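Local coordinates for ABC-type transport system, sugar-family extracellular solute-binding protein (Peptoclostridium difficile 630, PDB 6HNI) that binds tyrosine as the extracellular substrate-binding lipoprotein of an ABC transporter, probably delivering it for uptake, and has adhesive properties, at residues A[26-31]-A[59-64]; A[88-93]-A[106-111]; A[98-103]-A[129-134]. The protein carries 1 engineered substitution. All blocks are in the same frame, centred on the assembly; numbering follows the deposited sequence.

All three contacts belong to one domain, built round a parallel sheet whose strand order is 59-65, 24-30, 87-91, 108-113, 132-136. Contacts 1 and 2, with centres about 10 Å apart, pair the strands on either side of the 24-30/87-91 junction, where the backbones of Gly27 and Thr29 make probable hydrogen bonds to Phe89. Contact 3, its centre about 7 Å from that of contact 2, ties the end of helix 93-102 to the start of outer strand 132-136; Ile108 and Ile110 make probable backbone hydrogen bonds to Asn131 and Ser133. Contact 2 alone grips the bound tyrosine, through Thr93. Gln30 of contact 1 lies about 10 Å from the ligand and Val132 of contact 3 about 12 Å, side chain to ligand.

Contact 1. Residues A[26-31]-A[59-64]; sequences IGITQL and IDIDFQ
Five backbone hydrogen bonds tie Ile26, Ile28 and Gln30 to the strand 59-64, beginning with Ile26 N to Asp60 O at 2.9 Å. Each of Ile26 and Ile28 uses both its N-H and its carbonyl, the alternation of parallel pairing. The least straight bond is Gln64 N to Ile28 O, with 149° at the hydrogen.

The apolar contacts gather on the face that carries Ile26, Ile28, Ile61 and Phe63. Ile28 CD1 presses on Ile61 CG2 at 3.5 Å, while Ile28 CG2 stands at the ring edge, 3.8 Å from Phe63 CD1. That branch lies anti to the backbone N because chi1 is -58°, so the two branches of this beta-branched residue meet different neighbours. Ile26 CD1 meets Ile59 CD1 nearer the start of the strands, where both side chains also rest on Leu48 of helix 35-50.

Polar side chains add further contacts. Gln30 OE1 comes to the edge of the Phe63 ring, 3.3 Å from Phe63 CE1, the amide turned 73° from the ring plane; Gln30 NE2 is bonded to Asp38. On the other face, within strand 59-64, Gln64 NE2 gives a nearly straight bond to the syn lone pair of Asp62 OD1 at 2.9 Å, and Asp62 OD2 makes a salt bridge with Lys85. The parallel pairing of strands 24-30 and 59-65, joined through helix 35-50, is the beta-alpha-beta unit of the periplasmic-binding-protein fold.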
loop_
_atom_site.group_PDB
_atom_site.type_symbol
_atom_site.label_atom_id
_atom_site.label_comp_id
_atom_site.label_asym_id
_atom_site.label_seq_id
_atom_site.Cartn_x
_atom_site.Cartn_y
_atom_site.Cartn_z
ATOM N N ILE A 26 22.284 -1.779 6.363
ATOM C CA ILE A 26 20.949 -1.979 5.806
ATOM C C ILE A 26 20.584 -0.686 5.088
ATOM O O ILE A 26 20.672 0.377 5.621
ATOM C CB ILE A 26 19.911 -2.281 6.907
ATOM C CG1 ILE A 26 20.312 -3.530 7.730
ATOM C CG2 ILE A 26 18.510 -2.344 6.294
ATOM C CD1 ILE A 26 19.354 -3.760 8.872
ATOM N N GLY A 27 20.125 -0.840 3.850
ATOM C CA GLY A 27 19.516 0.288 3.102
ATOM C C GLY A 27 18.009 0.153 3.094
ATOM O O GLY A 27 17.512 -0.939 2.790
ATOM N N ILE A 28 17.322 1.250 3.459
ATOM C CA ILE A 28 15.854 1.263 3.364
ATOM C C ILE A 28 15.507 2.252 2.234
ATOM O O ILE A 28 15.937 3.368 2.263
ATOM C CB ILE A 28 15.193 1.734 4.649
ATOM C CG1 ILE A 28 15.593 0.852 5.871
ATOM C CG2 ILE A 28 13.671 1.770 4.455
ATOM C CD1 ILE A 28 14.884 1.174 7.158
ATOM N N THR A 29 14.778 1.709 1.274
ATOM C CA THR A 29 14.323 2.536 0.098
ATOM C C THR A 29 12.808 2.590 0.149
ATOM O O THR A 29 12.124 1.594 0.027
ATOM C CB THR A 29 14.905 1.986 -1.204
ATOM O OG1 THR A 29 14.322 2.766 -2.311
ATOM C CG2 THR A 29 14.625 0.561 -1.501
ATOM N N GLN A 30 12.314 3.811 0.361
ATOM C CA GLN A 30 10.878 4.051 0.479
ATOM C C GLN A 30 10.421 5.025 -0.639
ATOM O O GLN A 30 11.067 6.024 -0.864
ATOM C CB GLN A 30 10.564 4.659 1.839
ATOM C CG GLN A 30 9.095 4.838 2.137
ATOM C CD GLN A 30 8.790 5.358 3.532
ATOM O OE1 GLN A 30 9.467 4.967 4.515
ATOM N NE2 GLN A 30 7.733 6.155 3.677
ATOM N N LEU A 31 9.322 4.697 -1.313
ATOM C CA LEU A 31 8.909 5.552 -2.451
ATOM C C LEU A 31 8.601 7.007 -2.069
ATOM O O LEU A 31 9.051 7.949 -2.747
ATOM C CB LEU A 31 7.721 4.884 -3.116
ATOM C CG LEU A 31 7.033 5.691 -4.239
ATOM C CD1 LEU A 31 8.025 5.884 -5.350
ATOM C CD2 LEU A 31 5.809 4.910 -4.642
ATOM N N ILE A 59 24.053 -2.436 13.840
ATOM C CA ILE A 59 23.588 -2.151 12.458
ATOM C C ILE A 59 23.759 -0.686 12.161
ATOM O O ILE A 59 23.849 0.137 13.072
ATOM C CB ILE A 59 22.159 -2.622 12.162
ATOM C CG1 ILE A 59 21.121 -1.859 12.985
ATOM C CG2 ILE A 59 22.067 -4.130 12.282
ATOM C CD1 ILE A 59 19.687 -2.171 12.606
ATOM N N ASP A 60 23.780 -0.403 10.856
ATOM C CA ASP A 60 23.700 0.942 10.322
ATOM C C ASP A 60 22.542 0.971 9.332
ATOM O O ASP A 60 22.528 0.204 8.403
ATOM C CB ASP A 60 24.959 1.308 9.565
ATOM C CG ASP A 60 24.828 2.661 8.903
ATOM O OD1 ASP A 60 25.032 3.648 9.628
ATOM O OD2 ASP A 60 24.467 2.744 7.687
ATOM N N ILE A 61 21.583 1.831 9.617
ATOM C CA ILE A 61 20.414 1.991 8.729
ATOM C C ILE A 61 20.593 3.277 7.896
ATOM O O ILE A 61 20.699 4.363 8.461
ATOM C CB ILE A 61 19.119 2.018 9.549
ATOM C CG1 ILE A 61 18.920 0.723 10.362
ATOM C CG2 ILE A 61 17.935 2.214 8.640
ATOM C CD1 ILE A 61 17.690 0.740 11.263
ATOM N N ASP A 62 20.590 3.132 6.559
ATOM C CA ASP A 62 20.672 4.249 5.600
ATOM C C ASP A 62 19.267 4.341 4.967
ATOM O O ASP A 62 18.905 3.567 4.053
ATOM C CB ASP A 62 21.734 3.874 4.563
ATOM C CG ASP A 62 21.963 4.910 3.487
ATOM O OD1 ASP A 62 21.266 5.951 3.470
ATOM O OD2 ASP A 62 22.884 4.654 2.645
ATOM N N PHE A 63 18.467 5.261 5.498
ATOM C CA PHE A 63 17.105 5.496 4.999
ATOM C C PHE A 63 17.104 6.512 3.852
ATOM O O PHE A 63 17.682 7.618 3.971
ATOM C CB PHE A 63 16.224 6.022 6.126
ATOM C CG PHE A 63 14.844 6.413 5.656
ATOM C CD1 PHE A 63 13.904 5.425 5.367
ATOM C CD2 PHE A 63 14.502 7.721 5.467
ATOM C CE1 PHE A 63 12.645 5.726 4.880
ATOM C CE2 PHE A 63 13.225 8.072 4.957
ATOM C CZ PHE A 63 12.300 7.062 4.690
ATOM N N GLN A 64 16.421 6.138 2.776
ATOM C CA GLN A 64 16.313 6.982 1.565
ATOM C C GLN A 64 14.880 7.007 1.066
ATOM O O GLN A 64 14.260 5.970 0.829
ATOM C CB GLN A 64 17.219 6.484 0.443
ATOM C CG GLN A 64 18.704 6.459 0.777
ATOM C CD GLN A 64 19.332 7.829 0.828
ATOM O OE1 GLN A 64 18.934 8.710 0.072
ATOM N NE2 GLN A 64 20.397 8.006 1.633
#

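Contact 2. Residues A[88-93]-A[106-111]; sequences IFAIST and IPILIT. With TYR (tyrosine), chain B.
The Phe89 ring has Ile91 CG1 over one face, 3.6 Å above the plane and offset toward the rim, while Leu109 O lies at the edge, near the ring plane and 3.4 Å from Phe89 CD1. Thr111 CG2 approaches obliquely, 3.4 Å from Phe89 CE1. This methyl sits between the backbone N and the carbonyl carbon (chi1 -168°, measured to OG1), and there it also meets Ile91 CG1. Threonine suits this place because the methyl serves the apolar side while OG1 bonds to Thr135 on the next strand. Phe89 also stacks on Phe44 of helix 35-50.

The opposite face of the sheet carries Ile88, Ala90, Ile108 and Ile110. Ile88 CD1 meets Ile106 CG2 at 3.9 Å, the two side chains crossing at about a right angle, and small Ala90 reaches Ile108 CG2 with its methyl. Here strand 87-91, helix 93-102 and strand 108-113 make a beta-alpha-beta crossover, with the two strands parallel and joined by five backbone hydrogen bonds. Ile88 and Ala90 each give and accept one; Leu109 N to Ile88 O, for example, measures 2.8 Å. The last, Ser92 N to Thr111 O at 3.0 Å, extends the pairing just beyond the first strand.

Ser92 is the N-cap of the following helix, whose N-terminus would probably favour the negative charge of the ligand carboxylate. Thr93 N donates to the carboxylate O of the bound tyrosine at 2.8 Å, nearly straight at 176°, and Thr93 OG1 donates to its OXT at 2.6 Å.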
loop_
_atom_site.group_PDB
_atom_site.type_symbol
_atom_site.label_atom_id
_atom_site.label_comp_id
_atom_site.label_asym_id
_atom_site.label_seq_id
_atom_site.Cartn_x
_atom_site.Cartn_y
_atom_site.Cartn_z
ATOM N N ILE A 88 18.797 -4.931 1.719
ATOM C CA ILE A 88 17.933 -3.803 1.274
ATOM C C ILE A 88 16.486 -4.068 1.659
ATOM O O ILE A 88 16.004 -5.164 1.430
ATOM C CB ILE A 88 18.052 -3.647 -0.236
ATOM C CG1 ILE A 88 19.448 -3.190 -0.621
ATOM C CG2 ILE A 88 17.016 -2.594 -0.746
ATOM C CD1 ILE A 88 19.763 -3.317 -2.098
ATOM N N PHE A 89 15.899 -3.124 2.354
ATOM C CA PHE A 89 14.477 -3.184 2.693
ATOM C C PHE A 89 13.771 -2.157 1.764
ATOM O O PHE A 89 14.050 -0.974 1.821
ATOM C CB PHE A 89 14.299 -2.792 4.158
ATOM C CG PHE A 89 12.869 -2.664 4.643
ATOM C CD1 PHE A 89 11.872 -3.564 4.262
ATOM C CD2 PHE A 89 12.548 -1.663 5.521
ATOM C CE1 PHE A 89 10.547 -3.371 4.724
ATOM C CE2 PHE A 89 11.255 -1.495 5.997
ATOM C CZ PHE A 89 10.281 -2.388 5.598
ATOM N N ALA A 90 12.880 -2.728 0.952
ATOM C CA ALA A 90 12.167 -1.897 -0.101
ATOM C C ALA A 90 10.677 -1.831 0.238
ATOM O O ALA A 90 9.994 -2.851 0.405
ATOM C CB ALA A 90 12.407 -2.498 -1.493
ATOM N N ILE A 91 10.174 -0.581 0.259
ATOM C CA ILE A 91 8.837 -0.303 0.690
ATOM C C ILE A 91 8.102 0.262 -0.534
ATOM O O ILE A 91 8.386 1.388 -0.930
ATOM C CB ILE A 91 8.807 0.712 1.851
ATOM C CG1 ILE A 91 9.636 0.194 3.065
ATOM C CG2 ILE A 91 7.397 1.069 2.256
ATOM C CD1 ILE A 91 9.812 1.290 4.073
ATOM N N SER A 92 7.149 -0.556 -0.992
ATOM C CA SER A 92 6.293 -0.349 -2.217
ATOM C C SER A 92 6.833 -1.100 -3.400
ATOM O O SER A 92 8.030 -1.363 -3.560
ATOM C CB SER A 92 6.098 1.127 -2.590
ATOM O OG SER A 92 7.191 1.608 -3.347
ATOM N N THR A 93 5.908 -1.313 -4.386
ATOM C CA THR A 93 6.244 -1.979 -5.619
ATOM C C THR A 93 7.323 -1.236 -6.407
ATOM O O THR A 93 8.278 -1.835 -6.854
ATOM C CB THR A 93 5.003 -2.350 -6.441
ATOM O OG1 THR A 93 4.206 -3.273 -5.728
ATOM C CG2 THR A 93 5.364 -2.925 -7.785
ATOM N N ILE A 106 22.424 -8.949 -3.496
ATOM C CA ILE A 106 22.125 -8.492 -2.151
ATOM C C ILE A 106 20.697 -8.920 -1.819
ATOM O O ILE A 106 19.759 -8.676 -2.612
ATOM C CB ILE A 106 22.271 -6.966 -2.041
ATOM C CG1 ILE A 106 23.688 -6.501 -2.395
ATOM C CG2 ILE A 106 21.789 -6.400 -0.690
ATOM C CD1 ILE A 106 23.853 -5.004 -2.445
ATOM N N PRO A 107 20.402 -9.475 -0.649
ATOM C CA PRO A 107 19.043 -9.824 -0.309
ATOM C C PRO A 107 18.177 -8.579 -0.195
ATOM O O PRO A 107 18.581 -7.579 0.402
ATOM C CB PRO A 107 19.151 -10.559 1.043
ATOM C CG PRO A 107 20.455 -10.162 1.530
ATOM C CD PRO A 107 21.368 -9.932 0.427
ATOM N N ILE A 108 16.968 -8.695 -0.771
ATOM C CA ILE A 108 15.986 -7.638 -0.733
ATOM C C ILE A 108 14.771 -8.147 0.013
ATOM O O ILE A 108 14.219 -9.184 -0.362
ATOM C CB ILE A 108 15.604 -7.211 -2.150
ATOM C CG1 ILE A 108 16.814 -6.673 -2.931
ATOM C CG2 ILE A 108 14.459 -6.204 -2.062
ATOM C CD1 ILE A 108 16.531 -6.634 -4.454
ATOM N N LEU A 109 14.371 -7.437 1.051
ATOM C CA LEU A 109 13.123 -7.727 1.741
ATOM C C LEU A 109 12.165 -6.611 1.347
ATOM O O LEU A 109 12.462 -5.458 1.515
ATOM C CB LEU A 109 13.293 -7.772 3.261
ATOM C CG LEU A 109 13.944 -9.094 3.753
ATOM C CD1 LEU A 109 14.098 -8.916 5.211
ATOM C CD2 LEU A 109 13.081 -10.303 3.488
ATOM N N ILE A 110 10.995 -7.040 0.905
ATOM C CA ILE A 110 9.941 -6.088 0.457
ATOM C C ILE A 110 8.856 -6.024 1.490
ATOM O O ILE A 110 8.606 -6.948 2.279
ATOM C CB ILE A 110 9.367 -6.544 -0.921
ATOM C CG1 ILE A 110 8.544 -7.785 -0.826
ATOM C CG2 ILE A 110 10.487 -6.640 -1.917
ATOM C CD1 ILE A 110 7.969 -8.367 -2.115
ATOM N N THR A 111 8.077 -4.935 1.430
ATOM C CA THR A 111 6.817 -4.843 2.114
ATOM C C THR A 111 5.925 -3.878 1.264
ATOM O O THR A 111 6.455 -3.158 0.374
ATOM C CB THR A 111 6.885 -4.286 3.521
ATOM O OG1 THR A 111 5.622 -4.491 4.213
ATOM C CG2 THR A 111 7.325 -2.852 3.607
HETATM N N TYR B . 0.354 -1.701 -2.510
HETATM C CA TYR B . 1.234 -0.605 -2.957
HETATM C C TYR B . 2.366 -1.174 -3.798
HETATM O O TYR B . 3.280 -0.425 -4.122
HETATM C CB TYR B . 1.664 0.324 -1.804
HETATM C CG TYR B . 0.518 1.071 -1.206
HETATM C CD1 TYR B . -0.158 2.060 -1.980
HETATM C CD2 TYR B . 0.016 0.822 0.036
HETATM C CE1 TYR B . -1.262 2.695 -1.474
HETATM C CE2 TYR B . -1.091 1.454 0.559
HETATM C CZ TYR B . -1.759 2.421 -0.228
HETATM O OH TYR B . -2.876 3.060 0.274
HETATM O OXT TYR B . 2.304 -2.312 -4.214
#

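Contact 3. Residues A[98-103]-A[129-134]; sequences AAFNAT and GTNVSG
The end of helix 93-102 packs here against the loop that leads into edge strand 132-136, and Phe100 and Asn131 carry most of the contact. Asn131 OD1 lies at the edge of the Phe100 ring, in its plane, 3.3 Å from Phe100 CE1, where the ring hydrogens present a weakly positive rim. Ring and amide planes are 32° apart. The Phe100 side chain reaches across because CG lies anti to the backbone N (chi1 -175°), which carries the aromatic group off the helix toward the loop.

Val132 CG2 approaches the ring obliquely, 3.6 Å from Phe100 CD1, as does Thr130 CB, 4.1 Å from Phe100 CE1. A branched valine at the start of the strand offers one methyl to the ring while CG1 packs on Ile110 of the adjacent strand. Thr130 forms an ST turn: Thr130 OG1 accepts from Val132 N at 3.2 Å, and the same hydroxyl is also bonded to Leu121 O. In this substrate-binding fold, the turn immediately precedes outer strand 132-136 of the parallel sheet.

Asn131 does a second job with its other amide atom. Asn131 ND2 donates to Thr103 O at 3.0 Å, with 159° at the hydrogen, approaching from above the carbonyl plane, and it also bonds to Ile106 O, linking the helix end to the loop before strand 108-113. Thr103 OG1 is itself bonded to the backbone N of Asp105 and Ile106.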
loop_
_atom_site.group_PDB
_atom_site.type_symbol
_atom_site.label_atom_id
_atom_site.label_comp_id
_atom_site.label_asym_id
_atom_site.label_seq_id
_atom_site.Cartn_x
_atom_site.Cartn_y
_atom_site.Cartn_z
ATOM N N ALA A 98 12.825 -1.342 -8.459
ATOM C CA ALA A 98 14.102 -0.678 -8.656
ATOM C C ALA A 98 15.277 -1.430 -7.967
ATOM O O ALA A 98 16.318 -1.567 -8.538
ATOM C CB ALA A 98 14.051 0.742 -8.185
ATOM N N ALA A 99 15.045 -1.840 -6.714
ATOM C CA ALA A 99 16.067 -2.583 -5.941
ATOM C C ALA A 99 16.427 -3.867 -6.701
ATOM O O ALA A 99 17.600 -4.174 -6.896
ATOM C CB ALA A 99 15.519 -2.882 -4.574
ATOM N N PHE A 100 15.410 -4.589 -7.193
ATOM C CA PHE A 100 15.635 -5.813 -7.932
ATOM C C PHE A 100 16.384 -5.592 -9.255
ATOM O O PHE A 100 17.256 -6.389 -9.639
ATOM C CB PHE A 100 14.323 -6.587 -8.075
ATOM C CG PHE A 100 14.439 -7.954 -8.726
ATOM C CD1 PHE A 100 15.228 -8.968 -8.146
ATOM C CD2 PHE A 100 13.747 -8.254 -9.888
ATOM C CE1 PHE A 100 15.290 -10.224 -8.731
ATOM C CE2 PHE A 100 13.794 -9.505 -10.451
ATOM C CZ PHE A 100 14.556 -10.501 -9.873
ATOM N N ASN A 101 16.068 -4.497 -9.951
ATOM C CA ASN A 101 16.816 -4.157 -11.110
ATOM C C ASN A 101 18.270 -3.848 -10.796
ATOM O O ASN A 101 19.140 -4.157 -11.588
ATOM C CB ASN A 101 16.168 -2.938 -11.823
ATOM C CG ASN A 101 14.829 -3.257 -12.469
ATOM O OD1 ASN A 101 14.453 -4.408 -12.672
ATOM N ND2 ASN A 101 14.128 -2.198 -12.833
ATOM N N ALA A 102 18.504 -3.185 -9.677
ATOM C CA ALA A 102 19.851 -2.751 -9.289
ATOM C C ALA A 102 20.782 -3.896 -8.876
ATOM O O ALA A 102 21.969 -3.797 -9.112
ATOM C CB ALA A 102 19.797 -1.739 -8.178
ATOM N N THR A 103 20.221 -4.934 -8.262
ATOM C CA THR A 103 21.041 -6.047 -7.738
ATOM C C THR A 103 20.270 -7.373 -7.699
ATOM O O THR A 103 19.137 -7.426 -7.250
ATOM C CB THR A 103 21.580 -5.697 -6.322
ATOM O OG1 THR A 103 22.430 -6.777 -5.855
ATOM C CG2 THR A 103 20.525 -5.474 -5.329
ATOM N N GLY A 129 12.760 -18.014 -5.208
ATOM C CA GLY A 129 13.672 -18.418 -6.247
ATOM C C GLY A 129 14.516 -17.298 -6.836
ATOM O O GLY A 129 15.093 -17.463 -7.912
ATOM N N THR A 130 14.559 -16.173 -6.115
ATOM C CA THR A 130 15.283 -14.953 -6.469
ATOM C C THR A 130 15.914 -14.431 -5.165
ATOM O O THR A 130 15.772 -15.063 -4.099
ATOM C CB THR A 130 14.339 -13.847 -7.057
ATOM O OG1 THR A 130 13.447 -13.412 -6.034
ATOM C CG2 THR A 130 13.547 -14.372 -8.256
ATOM N N ASN A 131 16.546 -13.276 -5.225
ATOM C CA ASN A 131 17.075 -12.611 -4.050
ATOM C C ASN A 131 16.069 -11.770 -3.264
ATOM O O ASN A 131 16.446 -10.909 -2.480
ATOM C CB ASN A 131 18.329 -11.776 -4.360
ATOM C CG ASN A 131 18.085 -10.644 -5.391
ATOM O OD1 ASN A 131 17.551 -10.922 -6.458
ATOM N ND2 ASN A 131 18.584 -9.452 -5.112
ATOM N N VAL A 132 14.777 -12.007 -3.505
ATOM C CA VAL A 132 13.711 -11.215 -2.902
ATOM C C VAL A 132 12.752 -12.066 -2.071
ATOM O O VAL A 132 12.311 -13.101 -2.529
ATOM C CB VAL A 132 12.855 -10.510 -3.994
ATOM C CG1 VAL A 132 11.823 -9.623 -3.338
ATOM C CG2 VAL A 132 13.790 -9.705 -4.891
ATOM N N SER A 133 12.418 -11.599 -0.869
ATOM C CA SER A 133 11.286 -12.109 -0.107
ATOM C C SER A 133 10.704 -10.970 0.719
ATOM O O SER A 133 11.024 -9.791 0.455
ATOM C CB SER A 133 11.648 -13.313 0.757
ATOM O OG SER A 133 10.429 -13.867 1.260
ATOM N N GLY A 134 9.787 -11.255 1.632
ATOM C CA GLY A 134 9.220 -10.273 2.495
ATOM C C GLY A 134 7.735 -10.460 2.677
ATOM O O GLY A 134 7.249 -11.542 2.799
#